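Local atomic coordinates of putative methylase (Clostridium difficile, PDB entry 3LDU), a protein that probably methylates guanine bases of ribosomal RNA, combining an RNA-binding THUMP region with a Rossmann-like methyltransferase domain that holds a bound GTP. Residues A[15-20]-A[188-193]; A[96-101]-A[116-121]; A[143-148]-A[154-159]; A[360-365]-A[369-374]. All blocks are in the same frame, centred on the assembly; numbering follows the deposited sequence.

Contact 1 of 4, residues A[15-20]-A[188-193]; sequences FGMEKM and IYLTPW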
# COMPACT_ATOMS: atom_id res chain seq x y z
N PHE A 15 -6.06 -0.78 -7.75
CA PHE A 15 -7.37 -1.35 -8.04
C PHE A 15 -7.41 -2.79 -7.55
O PHE A 15 -6.48 -3.54 -7.80
CB PHE A 15 -7.67 -1.27 -9.53
CG PHE A 15 -7.66 0.13 -10.08
CD1 PHE A 15 -8.38 1.13 -9.45
CD2 PHE A 15 -6.93 0.45 -11.21
CE1 PHE A 15 -8.38 2.42 -9.95
CE2 PHE A 15 -6.92 1.74 -11.71
CZ PHE A 15 -7.64 2.73 -11.08
N GLY A 16 -8.47 -3.14 -6.84
CA GLY A 16 -8.62 -4.48 -6.28
C GLY A 16 -8.23 -4.52 -4.81
O GLY A 16 -8.47 -5.50 -4.12
N MSE A 17 -7.64 -3.43 -4.33
CA MSE A 17 -7.22 -3.30 -2.93
C MSE A 17 -8.21 -2.55 -2.04
O MSE A 17 -8.01 -2.47 -0.82
CB MSE A 17 -5.86 -2.61 -2.85
CG MSE A 17 -4.77 -3.34 -3.58
SE MSE A 17 -4.09 -4.76 -2.45
CE MSE A 17 -5.51 -6.13 -2.57
N GLU A 18 -9.28 -2.02 -2.64
CA GLU A 18 -10.23 -1.16 -1.93
C GLU A 18 -10.91 -1.83 -0.74
O GLU A 18 -11.08 -1.20 0.31
CB GLU A 18 -11.31 -0.63 -2.88
CG GLU A 18 -10.79 0.21 -4.03
CD GLU A 18 -10.44 -0.60 -5.26
OE1 GLU A 18 -10.38 -1.85 -5.19
OE2 GLU A 18 -10.22 0.02 -6.32
N LYS A 19 -11.29 -3.10 -0.89
CA LYS A 19 -11.94 -3.82 0.20
C LYS A 19 -11.00 -4.03 1.40
O LYS A 19 -11.42 -3.88 2.55
CB LYS A 19 -12.46 -5.18 -0.29
CG LYS A 19 -13.95 -5.36 -0.15
CD LYS A 19 -14.71 -4.42 -1.05
CE LYS A 19 -15.96 -5.10 -1.61
NZ LYS A 19 -15.60 -6.33 -2.37
N MSE A 20 -9.75 -4.40 1.13
CA MSE A 20 -8.78 -4.60 2.20
C MSE A 20 -8.48 -3.29 2.89
O MSE A 20 -8.42 -3.24 4.11
CB MSE A 20 -7.48 -5.20 1.68
CG MSE A 20 -7.59 -6.64 1.26
SE MSE A 20 -8.36 -6.84 -0.50
CE MSE A 20 -8.91 -5.10 -1.07
N ILE A 188 -1.91 -11.07 2.01
CA ILE A 188 -2.07 -11.72 3.30
C ILE A 188 -3.50 -11.55 3.83
O ILE A 188 -4.12 -12.50 4.32
CB ILE A 188 -1.11 -11.17 4.37
CG1 ILE A 188 0.35 -11.21 3.88
CG2 ILE A 188 -1.26 -11.96 5.67
CD1 ILE A 188 0.79 -12.57 3.40
N TYR A 189 -3.99 -10.32 3.76
CA TYR A 189 -5.33 -9.99 4.25
C TYR A 189 -6.44 -10.75 3.52
O TYR A 189 -7.54 -10.93 4.07
CB TYR A 189 -5.56 -8.49 4.07
CG TYR A 189 -4.92 -7.58 5.10
CD1 TYR A 189 -4.75 -7.98 6.42
CD2 TYR A 189 -4.55 -6.29 4.75
CE1 TYR A 189 -4.20 -7.09 7.36
CE2 TYR A 189 -4.00 -5.42 5.67
CZ TYR A 189 -3.83 -5.82 6.97
OH TYR A 189 -3.28 -4.93 7.86
N LEU A 190 -6.18 -11.15 2.28
CA LEU A 190 -7.16 -11.90 1.49
C LEU A 190 -7.20 -13.38 1.88
O LEU A 190 -8.04 -14.12 1.40
CB LEU A 190 -6.89 -11.77 -0.01
CG LEU A 190 -7.30 -10.44 -0.63
CD1 LEU A 190 -6.62 -10.19 -1.97
CD2 LEU A 190 -8.81 -10.35 -0.76
N THR A 191 -6.30 -13.80 2.77
CA THR A 191 -6.28 -15.18 3.24
C THR A 191 -6.68 -15.26 4.71
O THR A 191 -6.72 -14.24 5.41
CB THR A 191 -4.88 -15.80 3.12
OG1 THR A 191 -4.06 -15.33 4.20
CG2 THR A 191 -4.24 -15.45 1.77
N PRO A 192 -6.97 -16.47 5.19
CA PRO A 192 -7.30 -16.66 6.60
C PRO A 192 -6.07 -16.86 7.48
O PRO A 192 -6.22 -17.20 8.65
CB PRO A 192 -8.14 -17.94 6.61
CG PRO A 192 -8.34 -18.33 5.16
CD PRO A 192 -7.25 -17.68 4.39
N TRP A 193 -4.87 -16.64 6.95
CA TRP A 193 -3.67 -16.90 7.74
C TRP A 193 -3.63 -16.04 9.00
O TRP A 193 -3.97 -14.85 8.97
CB TRP A 193 -2.39 -16.66 6.93
CG TRP A 193 -1.15 -16.88 7.76
CD1 TRP A 193 -0.57 -18.08 8.06
CD2 TRP A 193 -0.37 -15.88 8.44
NE1 TRP A 193 0.53 -17.89 8.88
CE2 TRP A 193 0.67 -16.55 9.13
CE3 TRP A 193 -0.45 -14.48 8.54
CZ2 TRP A 193 1.62 -15.87 9.88
CZ3 TRP A 193 0.50 -13.81 9.30
CH2 TRP A 193 1.52 -14.50 9.96
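The RlmL-type ferredoxin-like domain meets the methyltransferase domain here: M20 of helix 18-27 packs against Y189 of helix 181-189 and the following L190. M20 carries most of the contact. Its CG rests 3.9 Å from CB of Y189, and in the conformer described its SE lies 3.5 Å from CD2 of L190, with CG of the same leucine a little farther behind. The M20 chain turns beside its own backbone N (chi1 -71°) and bends again at chi2 and chi3, which takes the selenium past Y189 to the leucine branch; a second conformer of this side chain makes the selenium position less certain. L190 offers both its methyl groups to the ferredoxin-like domain. CD2 takes the selenium of M20, while CD1 lies 4.3 Å from CE of M17, a looser touch from a residue of the segment 15-17. M17 and M20 are both selenomethionine. Segment 15-17 is tied locally: G16 N donates to E18 OE1 over 2.8 Å, on the syn side of the carboxylate but 29° out of its plane. In the other segment T191 donates to I188 O through both OG1 and backbone N, and its OG1 accepts from W193 N in an ST turn. Beyond the apolar patch, Y189 OH bonds to E24 OE1 farther along helix 18-27, and R361 and L363 of the methyltransferase hairpin adjoin L190 and M17. With no hydrogen bond between the two segments themselves, their junction probably rests on shape and dispersion between selenomethionine and aliphatic carbon.

Contact 2 of 4, residues A[96-101]-A[116-121]; sequences FPISKA and AIVKKA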
# COMPACT_ATOMS: atom_id res chain seq x y z
N PHE A 96 4.70 25.26 -0.48
CA PHE A 96 3.51 24.59 -1.02
C PHE A 96 3.69 24.24 -2.49
O PHE A 96 2.99 24.78 -3.36
CB PHE A 96 2.22 25.41 -0.77
CG PHE A 96 2.29 26.84 -1.24
CD1 PHE A 96 1.69 27.22 -2.43
CD2 PHE A 96 2.93 27.81 -0.48
CE1 PHE A 96 1.74 28.55 -2.86
CE2 PHE A 96 2.98 29.14 -0.90
CZ PHE A 96 2.39 29.51 -2.09
N PRO A 97 4.62 23.33 -2.77
CA PRO A 97 4.82 22.94 -4.17
C PRO A 97 3.58 22.17 -4.63
O PRO A 97 2.99 21.46 -3.83
CB PRO A 97 6.04 22.02 -4.10
CG PRO A 97 5.97 21.40 -2.73
CD PRO A 97 5.40 22.50 -1.84
N ILE A 98 3.18 22.35 -5.89
CA ILE A 98 2.08 21.56 -6.44
C ILE A 98 2.73 20.31 -7.00
O ILE A 98 3.23 20.29 -8.12
CB ILE A 98 1.30 22.34 -7.51
CG1 ILE A 98 1.10 23.80 -7.09
CG2 ILE A 98 -0.05 21.69 -7.77
CD1 ILE A 98 0.37 23.96 -5.74
N SER A 99 2.75 19.27 -6.18
CA SER A 99 3.65 18.15 -6.44
C SER A 99 3.15 17.28 -7.57
O SER A 99 3.94 16.62 -8.25
CB SER A 99 3.85 17.33 -5.17
OG SER A 99 4.50 18.12 -4.19
N LYS A 100 1.84 17.29 -7.80
CA LYS A 100 1.26 16.34 -8.75
C LYS A 100 -0.15 16.75 -9.15
O LYS A 100 -0.93 17.23 -8.31
CB LYS A 100 1.21 14.95 -8.12
CG LYS A 100 0.57 13.89 -9.00
CD LYS A 100 0.49 12.58 -8.25
CE LYS A 100 0.09 11.42 -9.16
NZ LYS A 100 -0.11 10.17 -8.37
N ALA A 101 -0.48 16.58 -10.43
CA ALA A 101 -1.86 16.72 -10.88
C ALA A 101 -2.23 15.56 -11.77
O ALA A 101 -1.43 15.14 -12.62
CB ALA A 101 -2.07 18.03 -11.61
N ALA A 116 0.05 24.91 -12.59
CA ALA A 116 0.43 26.32 -12.59
C ALA A 116 -0.72 27.19 -12.10
O ALA A 116 -0.50 28.12 -11.34
CB ALA A 116 0.87 26.78 -13.98
N ILE A 117 -1.93 26.91 -12.57
CA ILE A 117 -3.09 27.72 -12.21
C ILE A 117 -3.41 27.58 -10.71
O ILE A 117 -3.71 28.56 -10.04
CB ILE A 117 -4.33 27.37 -13.07
CG1 ILE A 117 -4.15 27.87 -14.50
CG2 ILE A 117 -5.61 27.94 -12.45
CD1 ILE A 117 -4.37 29.38 -14.67
N VAL A 118 -3.33 26.35 -10.20
CA VAL A 118 -3.54 26.13 -8.77
C VAL A 118 -2.46 26.86 -7.96
O VAL A 118 -2.77 27.49 -6.95
CB VAL A 118 -3.61 24.61 -8.42
CG1 VAL A 118 -3.47 24.38 -6.93
CG2 VAL A 118 -4.93 24.03 -8.92
N LYS A 119 -1.21 26.77 -8.39
CA LYS A 119 -0.13 27.52 -7.74
C LYS A 119 -0.48 29.01 -7.66
O LYS A 119 -0.42 29.63 -6.60
CB LYS A 119 1.20 27.33 -8.48
CG LYS A 119 2.38 28.04 -7.84
CD LYS A 119 2.72 27.46 -6.47
CE LYS A 119 3.93 28.16 -5.84
NZ LYS A 119 4.47 27.46 -4.63
N LYS A 120 -0.86 29.58 -8.80
CA LYS A 120 -1.18 31.01 -8.85
C LYS A 120 -2.32 31.36 -7.89
O LYS A 120 -2.26 32.37 -7.18
CB LYS A 120 -1.53 31.42 -10.28
CG LYS A 120 -1.80 32.91 -10.48
CD LYS A 120 -1.89 33.21 -11.98
CE LYS A 120 -3.11 34.03 -12.34
NZ LYS A 120 -3.55 33.77 -13.75
N ALA A 121 -3.37 30.53 -7.88
CA ALA A 121 -4.52 30.75 -7.01
C ALA A 121 -4.14 30.75 -5.54
O ALA A 121 -4.58 31.61 -4.76
CB ALA A 121 -5.61 29.72 -7.28
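K119 reaches F96 with its ammonium group and I98 with its aliphatic stem. The cation-pi interaction comes first: NZ of K119 stands over one face of the F96 ring, 3.7 Å from the centroid and 24° off the ring normal, displaced toward the CE1 rim. CG of the lysine is anti to the backbone N (chi1 -178°), and a single bend at chi2 (66°) swings the rest of the chain along to the ring, the two side chains crossing at about a right angle. A weak hydrogen bond adds to this, from K119 NZ to F96 O over 3.3 Å. The strongest polar partner of that ammonium is E138, which forms a salt bridge with it and also accepts from F96 N, so one carboxylate serves both residues. In the THUMP domain helix 111-129 thus lies against strand 98-104, an outermost strand of its sheet, and the residues leading into it. Apolar packing continues along the strand: CG1 of I98 lies 3.8 Å from CB of K119, and CD1 of I98 lies 4.0 Å from CG1 of V118. The isoleucine crosses both helix side chains obliquely. Deeper along the helix, I122, V123 and L126 touch the F96 ring, while V118 goes on to meet V147 in strand 145-150.

Contact 3 of 4, residues A[143-148]-A[154-159]; sequences YPIFVF and VTISID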
# COMPACT_ATOMS: atom_id res chain seq x y z
N TYR A 143 4.26 21.49 2.43
CA TYR A 143 2.87 21.02 2.35
C TYR A 143 2.59 20.72 0.88
O TYR A 143 2.15 21.61 0.14
CB TYR A 143 1.92 22.13 2.84
CG TYR A 143 2.05 22.43 4.31
CD1 TYR A 143 1.13 21.92 5.23
CD2 TYR A 143 3.11 23.19 4.80
CE1 TYR A 143 1.26 22.19 6.60
CE2 TYR A 143 3.25 23.45 6.15
CZ TYR A 143 2.33 22.94 7.05
OH TYR A 143 2.47 23.20 8.40
N PRO A 144 2.85 19.48 0.44
CA PRO A 144 2.77 19.20 -1.00
C PRO A 144 1.32 19.14 -1.43
O PRO A 144 0.53 18.40 -0.84
CB PRO A 144 3.44 17.81 -1.13
CG PRO A 144 4.17 17.59 0.20
CD PRO A 144 3.32 18.32 1.20
N ILE A 145 0.97 19.91 -2.45
CA ILE A 145 -0.42 20.00 -2.89
C ILE A 145 -0.66 19.02 -4.04
O ILE A 145 0.11 18.98 -5.00
CB ILE A 145 -0.75 21.43 -3.34
CG1 ILE A 145 -0.33 22.45 -2.26
CG2 ILE A 145 -2.24 21.57 -3.67
CD1 ILE A 145 -1.08 22.33 -0.93
N PHE A 146 -1.73 18.24 -3.93
CA PHE A 146 -2.10 17.28 -4.96
C PHE A 146 -3.45 17.66 -5.57
O PHE A 146 -4.38 17.99 -4.83
CB PHE A 146 -2.18 15.87 -4.37
CG PHE A 146 -0.86 15.15 -4.26
CD1 PHE A 146 0.23 15.72 -3.59
CD2 PHE A 146 -0.70 13.88 -4.81
CE1 PHE A 146 1.44 15.03 -3.49
CE2 PHE A 146 0.51 13.20 -4.70
CZ PHE A 146 1.57 13.77 -4.04
N VAL A 147 -3.56 17.62 -6.89
CA VAL A 147 -4.81 17.95 -7.57
C VAL A 147 -5.25 16.75 -8.39
O VAL A 147 -4.44 16.17 -9.11
CB VAL A 147 -4.66 19.16 -8.51
CG1 VAL A 147 -6.01 19.56 -9.11
CG2 VAL A 147 -4.06 20.35 -7.76
N PHE A 148 -6.52 16.37 -8.26
CA PHE A 148 -7.06 15.21 -8.96
C PHE A 148 -8.36 15.64 -9.63
O PHE A 148 -9.27 16.13 -8.96
CB PHE A 148 -7.32 14.08 -7.96
CG PHE A 148 -7.93 12.85 -8.56
CD1 PHE A 148 -7.13 11.91 -9.19
CD2 PHE A 148 -9.30 12.62 -8.47
CE1 PHE A 148 -7.69 10.77 -9.75
CE2 PHE A 148 -9.85 11.47 -9.01
CZ PHE A 148 -9.05 10.55 -9.66
N VAL A 154 -12.91 18.44 -9.41
CA VAL A 154 -11.55 18.66 -8.93
C VAL A 154 -11.50 18.36 -7.44
O VAL A 154 -12.35 18.82 -6.68
CB VAL A 154 -11.16 20.13 -9.13
CG1 VAL A 154 -9.75 20.40 -8.58
CG2 VAL A 154 -11.26 20.52 -10.62
N THR A 155 -10.52 17.57 -7.03
CA THR A 155 -10.27 17.38 -5.61
C THR A 155 -8.89 17.92 -5.32
O THR A 155 -7.93 17.53 -5.98
CB THR A 155 -10.34 15.91 -5.20
OG1 THR A 155 -11.69 15.43 -5.37
CG2 THR A 155 -9.95 15.76 -3.74
N ILE A 156 -8.78 18.85 -4.38
CA ILE A 156 -7.47 19.33 -3.97
C ILE A 156 -7.17 18.80 -2.57
O ILE A 156 -8.02 18.84 -1.68
CB ILE A 156 -7.38 20.89 -3.99
CG1 ILE A 156 -7.67 21.43 -5.39
CG2 ILE A 156 -5.98 21.35 -3.59
CD1 ILE A 156 -7.66 22.95 -5.47
N SER A 157 -5.96 18.29 -2.39
CA SER A 157 -5.59 17.75 -1.10
C SER A 157 -4.15 18.10 -0.80
O SER A 157 -3.42 18.59 -1.67
CB SER A 157 -5.76 16.22 -1.10
OG SER A 157 -4.90 15.64 -2.07
N ILE A 158 -3.74 17.85 0.44
CA ILE A 158 -2.34 17.99 0.82
C ILE A 158 -1.80 16.61 1.21
O ILE A 158 -2.43 15.89 1.98
CB ILE A 158 -2.15 18.96 2.01
CG1 ILE A 158 -2.95 20.26 1.77
CG2 ILE A 158 -0.66 19.23 2.26
CD1 ILE A 158 -2.72 21.34 2.80
N ASP A 159 -0.66 16.25 0.66
CA ASP A 159 -0.01 14.99 0.98
C ASP A 159 0.53 15.02 2.41
O ASP A 159 1.30 15.92 2.75
CB ASP A 159 1.14 14.75 -0.01
CG ASP A 159 1.95 13.51 0.32
OD1 ASP A 159 1.39 12.60 0.96
OD2 ASP A 159 3.14 13.45 -0.06
O HOH W 1 -6.16 15.48 -4.57
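I145, V147, I156 and I158 form the apolar centre, on one face of an antiparallel hairpin in the THUMP domain. I145 splits its branches between two partners: CG2 meets CG2 of I156 at 3.7 Å on the diagonal, and CD1 meets CG1 of I158 at 3.9 Å, those two side chains lying alongside each other and pointing the same way. V147 turns CG1 toward CG1 of V154, placed there with CG1 anti to the backbone N (chi1 -176°). This face is roofed by helix 111-129, whose V114 and V118 touch V147. Toward the open end of the hairpin, CG2 of I158 sits at the edge of the Y143 ring, near its plane. On the other face, F146 lies side by side with D159; CE1 of the ring is 3.5 Å from CB of the aspartate, and ring and carboxylate planes stand 62° apart. The carboxylate itself is engaged beyond the hairpin, with R61 in a salt bridge and with T161 N and G162 N. Between the strands, F146 pairs with S157 and F148 with T155 through reciprocal bonds, the straightest being F146 N to S157 O at 2.8 Å (175°). D159 N to P144 O, 2.9 Å, extends the ladder. One water donates to F146 O and T155 O and also bonds to S157 OG at 2.8 Å, giving the buried serine hydroxyl a partner. P144, a proline, has no N-H to return the bond from D159, so that rung is single, and D159 O is buried with no partner in the model.

Contact 4 of 4, residues A[360-365]-A[369-374]; sequences KRKLYN and KTNFFQ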
# COMPACT_ATOMS: atom_id res chain seq x y z
N LYS A 360 -10.69 -15.95 -8.05
CA LYS A 360 -9.64 -15.33 -8.85
C LYS A 360 -9.88 -13.83 -8.75
O LYS A 360 -10.93 -13.34 -9.18
CB LYS A 360 -9.76 -15.79 -10.30
CG LYS A 360 -8.81 -15.12 -11.28
CD LYS A 360 -9.01 -15.69 -12.67
CE LYS A 360 -8.23 -14.92 -13.73
NZ LYS A 360 -8.32 -15.57 -15.08
N ARG A 361 -8.94 -13.09 -8.16
CA ARG A 361 -9.14 -11.66 -7.97
C ARG A 361 -8.18 -10.84 -8.83
O ARG A 361 -6.97 -11.08 -8.84
CB ARG A 361 -9.00 -11.29 -6.50
CG ARG A 361 -10.03 -11.97 -5.61
CD ARG A 361 -9.85 -11.56 -4.17
NE ARG A 361 -10.70 -12.32 -3.24
CZ ARG A 361 -11.61 -11.76 -2.45
NH1 ARG A 361 -12.31 -12.50 -1.61
NH2 ARG A 361 -11.80 -10.45 -2.49
N LYS A 362 -8.74 -9.87 -9.55
CA LYS A 362 -7.93 -9.01 -10.40
C LYS A 362 -7.25 -7.94 -9.56
O LYS A 362 -7.91 -7.21 -8.82
CB LYS A 362 -8.78 -8.38 -11.50
CG LYS A 362 -8.00 -7.40 -12.38
CD LYS A 362 -8.85 -6.83 -13.51
CE LYS A 362 -9.35 -7.92 -14.45
NZ LYS A 362 -9.92 -7.35 -15.71
N LEU A 363 -5.93 -7.86 -9.68
CA LEU A 363 -5.11 -6.95 -8.87
C LEU A 363 -4.02 -6.31 -9.73
O LEU A 363 -3.93 -6.59 -10.92
CB LEU A 363 -4.48 -7.69 -7.70
CG LEU A 363 -5.43 -8.30 -6.67
CD1 LEU A 363 -4.67 -9.21 -5.71
CD2 LEU A 363 -6.12 -7.18 -5.89
N TYR A 364 -3.20 -5.45 -9.13
CA TYR A 364 -2.20 -4.71 -9.90
C TYR A 364 -0.85 -4.48 -9.22
O TYR A 364 -0.78 -3.93 -8.12
CB TYR A 364 -2.76 -3.35 -10.32
CG TYR A 364 -3.67 -3.40 -11.52
CD1 TYR A 364 -4.85 -2.67 -11.56
CD2 TYR A 364 -3.36 -4.19 -12.62
CE1 TYR A 364 -5.68 -2.71 -12.65
CE2 TYR A 364 -4.18 -4.25 -13.72
CZ TYR A 364 -5.34 -3.50 -13.73
OH TYR A 364 -6.17 -3.55 -14.82
N ASN A 365 0.22 -4.91 -9.89
CA ASN A 365 1.54 -4.31 -9.68
C ASN A 365 1.69 -3.20 -10.72
O ASN A 365 2.62 -3.21 -11.53
CB ASN A 365 2.67 -5.34 -9.88
CG ASN A 365 3.03 -6.10 -8.60
OD1 ASN A 365 3.71 -5.58 -7.69
ND2 ASN A 365 2.61 -7.37 -8.54
N LYS A 369 -0.84 -6.48 -15.07
CA LYS A 369 -2.19 -6.88 -14.70
C LYS A 369 -2.15 -8.31 -14.18
O LYS A 369 -2.09 -9.26 -14.96
CB LYS A 369 -3.18 -6.74 -15.86
CG LYS A 369 -4.62 -6.99 -15.45
CD LYS A 369 -5.58 -6.15 -16.27
CE LYS A 369 -6.67 -7.02 -16.87
NZ LYS A 369 -6.11 -8.01 -17.83
N THR A 370 -2.19 -8.44 -12.87
CA THR A 370 -2.04 -9.73 -12.21
C THR A 370 -3.38 -10.23 -11.68
O THR A 370 -4.31 -9.45 -11.46
CB THR A 370 -1.03 -9.64 -11.05
OG1 THR A 370 -1.35 -8.50 -10.24
CG2 THR A 370 0.38 -9.46 -11.58
N ASN A 371 -3.48 -11.55 -11.51
CA ASN A 371 -4.61 -12.16 -10.81
C ASN A 371 -4.13 -12.92 -9.59
O ASN A 371 -3.06 -13.50 -9.61
CB ASN A 371 -5.37 -13.12 -11.73
CG ASN A 371 -6.14 -12.40 -12.81
OD1 ASN A 371 -7.16 -11.76 -12.55
ND2 ASN A 371 -5.65 -12.50 -14.05
N PHE A 372 -4.93 -12.91 -8.53
CA PHE A 372 -4.60 -13.66 -7.32
C PHE A 372 -5.51 -14.88 -7.32
O PHE A 372 -6.72 -14.74 -7.18
CB PHE A 372 -4.88 -12.78 -6.10
CG PHE A 372 -4.37 -13.35 -4.79
CD1 PHE A 372 -3.10 -13.92 -4.70
CD2 PHE A 372 -5.16 -13.28 -3.66
CE1 PHE A 372 -2.64 -14.41 -3.48
CE2 PHE A 372 -4.70 -13.77 -2.44
CZ PHE A 372 -3.44 -14.33 -2.35
N PHE A 373 -4.92 -16.06 -7.51
CA PHE A 373 -5.67 -17.32 -7.55
C PHE A 373 -5.67 -17.97 -6.17
O PHE A 373 -4.62 -18.28 -5.62
CB PHE A 373 -5.01 -18.25 -8.54
CG PHE A 373 -5.02 -17.75 -9.95
CD1 PHE A 373 -6.10 -18.02 -10.78
CD2 PHE A 373 -3.96 -17.02 -10.45
CE1 PHE A 373 -6.11 -17.56 -12.09
CE2 PHE A 373 -3.96 -16.56 -11.76
CZ PHE A 373 -5.04 -16.84 -12.58
N GLN A 374 -6.86 -18.21 -5.63
CA GLN A 374 -6.99 -18.62 -4.23
C GLN A 374 -7.46 -20.06 -4.17
O GLN A 374 -8.46 -20.41 -4.78
CB GLN A 374 -8.01 -17.71 -3.53
CG GLN A 374 -7.60 -16.26 -3.61
CD GLN A 374 -8.63 -15.29 -3.05
OE1 GLN A 374 -8.65 -14.12 -3.41
NE2 GLN A 374 -9.48 -15.78 -2.15
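L363 and F372 run alongside each other on one face of this hairpin, pointing the same way, CD1 of the leucine 3.6 Å from CB of the phenylalanine. The opposite face is carried by long lysine stems. K360, fully extended with CG anti to the backbone N, lies along F373 and brings CD to 3.5 Å from CE1 of its ring; its CE crosses N371, 3.4 Å from CG of the amide. K369 runs beside the Y364 ring, with CA at the ring edge, although the tyrosine is poorly ordered. Next to it, K362 NZ and K369 NZ are 4.4 Å apart, like charges that probably disfavour a closer approach. Back on the face of L363, R361 and Q374 set their guanidinium and amide planes 8° apart, with Q374 OE1 at the guanidinium edge; the bond from R361 NE is bent to 119°, weak, and doubtful because it belongs to one of two arginine conformers. Backbone bonds join R361 with F372 in both directions and L363 with T370 likewise; L363 N to T370 O is the straighter of the latter pair, at 2.9 Å. T370 N comes to L363 O from above the carbonyl plane, 39° out of it, and T370 OG1 adds a weak bond of 3.3 Å to the same oxygen. Strand 368-375 pairs on its other side with strand 339-344; strand 359-365 is an outermost strand of this Rossmann-like sheet. L187 of helix 181-189 covers L363 and F372, and M17 reaches L363 from the ferredoxin-like domain.

How the contacts relate
Two pairs emerge, in separate parts of the molecule. Contacts 2 and 3 share the THUMP sheet, with centres 9 Å apart: strand 98-104 and the preceding P97 pair with I145, P97 O to I145 N and S99 N to I145 O each spanning 2.9 Å. Contacts 1 and 4 have centres 11 Å apart, and touch where CD2 of L363 is 3.5 Å from CE of M17, so the hairpin helps form the seam between ferredoxin-like and methyltransferase domains. The closest approach between the pairs is about 8 Å between nearest atoms, of contacts 1 and 3. The bound GTP belongs to the methyltransferase end, about 7 Å from the N365 side chain and about 13 Å from that of M17.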